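Long-range contact in putative alpha-L-fucosidase (Bacteroides thetaiotaomicron, PDB 3EYP), which probably hydrolyses alpha-L-fucosidic linkages, releasing L-fucose from fucosylated glycans: residues T254-R259 against L292-P297. Sequence-based numbering, arbitrary orientation.
Sequences TDVSIR and LLLNFP
S257 and N295 project from the same face of the sheet, and their first torsions match: OG of S257 (chi1 -165°) and CG of N295 (chi1 177°) each stand anti to the backbone N, beside the carbonyl carbon. The amide of N295 then presents ND2 to OG of S257 at 3.0 Å, with the hydroxyl nearly in the amide plane. A second bond from ND2 to the carbonyl of W262, together with one between OD1 and H27 ND1, fixes the rotation of this buried amide, while S257 OG also bonds to the carbonyl of S261. The pair illustrates how a side-chain bond can supplement a parallel ladder at the strand ends. In that ladder the donors alternate between strands, the parallel pattern: L293 N to T254 O (2.9 Å), V256 N to L293 O, N295 N to V256 O, then I258 N to N295 O just past the strand end. On the face carrying V256, L292 and L294, CG1 of V256 rests against CD1 of L292 (3.7 Å) and CD1 of L294. Farther along, CD1 of I258 meets CE1 of F296 obliquely at 3.7 Å, and R259, extended from CG to NE and salt-bridged to D308 and D269, lays CD against CG of P297. In this beta-alpha-beta unit of a TIM-barrel-like domain, helix 275-283 links the strands and covers V256, L292 and L294, helix 306-323 packs on I258 and F296, and strand 22-26 continues the sheet beyond 291-295.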
# COMPACT_ATOMS: atom_id res chain seq x y z
N THR A 254 -1.71 1.35 -3.64
CA THR A 254 -2.79 2.30 -3.76
C THR A 254 -2.52 3.53 -2.92
O THR A 254 -2.49 3.47 -1.70
CB THR A 254 -4.15 1.67 -3.29
OG1 THR A 254 -4.39 0.47 -4.08
CG2 THR A 254 -5.30 2.61 -3.47
N ASP A 255 -2.35 4.64 -3.61
CA ASP A 255 -1.99 5.94 -2.94
C ASP A 255 -3.11 6.92 -2.92
O ASP A 255 -3.80 7.08 -3.89
CB ASP A 255 -0.74 6.56 -3.53
CG ASP A 255 -0.91 7.07 -4.94
OD1 ASP A 255 -1.51 6.36 -5.80
OD2 ASP A 255 -0.36 8.17 -5.20
N VAL A 256 -3.27 7.60 -1.77
CA VAL A 256 -4.33 8.58 -1.63
C VAL A 256 -4.01 9.53 -0.48
O VAL A 256 -3.28 9.20 0.46
CB VAL A 256 -5.72 7.85 -1.42
CG1 VAL A 256 -5.69 7.02 -0.13
CG2 VAL A 256 -6.87 8.79 -1.41
N SER A 257 -4.47 10.73 -0.63
CA SER A 257 -4.39 11.69 0.44
C SER A 257 -5.58 11.65 1.40
O SER A 257 -6.75 11.43 1.06
CB SER A 257 -4.22 13.11 -0.13
OG SER A 257 -3.80 14.01 0.89
N ILE A 258 -5.26 11.89 2.66
CA ILE A 258 -6.32 12.00 3.68
C ILE A 258 -7.13 13.31 3.51
O ILE A 258 -8.18 13.49 4.10
CB ILE A 258 -5.73 11.93 5.11
CG1 ILE A 258 -6.77 11.42 6.13
CG2 ILE A 258 -5.11 13.31 5.59
CD1 ILE A 258 -6.02 10.94 7.43
N ARG A 259 -6.61 14.20 2.66
CA ARG A 259 -7.25 15.48 2.32
C ARG A 259 -7.49 15.60 0.81
O ARG A 259 -7.08 14.73 0.08
CB ARG A 259 -6.38 16.65 2.77
CG ARG A 259 -6.26 16.79 4.28
CD ARG A 259 -4.95 17.51 4.74
NE ARG A 259 -5.05 17.81 6.14
CZ ARG A 259 -5.33 19.00 6.64
NH1 ARG A 259 -5.49 20.03 5.82
NH2 ARG A 259 -5.47 19.15 7.96
N LEU A 292 -2.17 0.11 1.21
CA LEU A 292 -2.65 1.51 1.29
C LEU A 292 -1.56 2.47 1.76
O LEU A 292 -0.97 2.30 2.81
CB LEU A 292 -3.87 1.58 2.20
CG LEU A 292 -4.46 2.97 2.56
CD1 LEU A 292 -4.83 3.76 1.28
CD2 LEU A 292 -5.70 2.86 3.55
N LEU A 293 -1.25 3.41 0.88
CA LEU A 293 -0.27 4.49 1.11
C LEU A 293 -1.10 5.75 1.27
O LEU A 293 -1.70 6.27 0.35
CB LEU A 293 0.73 4.59 -0.06
CG LEU A 293 1.73 5.76 -0.04
CD1 LEU A 293 2.58 5.75 1.27
CD2 LEU A 293 2.68 5.73 -1.31
N LEU A 294 -1.21 6.16 2.51
CA LEU A 294 -2.03 7.27 2.92
C LEU A 294 -1.21 8.45 3.34
O LEU A 294 -0.39 8.36 4.25
CB LEU A 294 -2.92 6.88 4.13
CG LEU A 294 -3.99 7.81 4.65
CD1 LEU A 294 -5.05 8.18 3.58
CD2 LEU A 294 -4.69 7.15 5.92
N ASN A 295 -1.50 9.56 2.68
CA ASN A 295 -0.80 10.85 2.89
C ASN A 295 -1.38 11.74 3.98
O ASN A 295 -2.57 12.08 3.98
CB ASN A 295 -0.71 11.63 1.57
CG ASN A 295 -0.06 12.98 1.74
OD1 ASN A 295 1.16 13.08 1.89
ND2 ASN A 295 -0.87 14.02 1.70
N PHE A 296 -0.49 12.07 4.93
CA PHE A 296 -0.70 13.08 5.97
C PHE A 296 0.27 14.24 5.69
O PHE A 296 1.49 14.06 5.85
CB PHE A 296 -0.31 12.54 7.36
CG PHE A 296 -1.04 11.29 7.79
CD1 PHE A 296 -2.09 11.37 8.67
CD2 PHE A 296 -0.68 10.06 7.28
CE1 PHE A 296 -2.77 10.24 9.10
CE2 PHE A 296 -1.37 8.91 7.67
CZ PHE A 296 -2.43 9.00 8.59
N PRO A 297 -0.24 15.43 5.24
CA PRO A 297 0.68 16.56 4.98
C PRO A 297 0.93 17.45 6.22
O PRO A 297 -0.00 17.99 6.80
CB PRO A 297 -0.07 17.34 3.86
CG PRO A 297 -1.50 17.15 4.21
CD PRO A 297 -1.56 15.68 4.65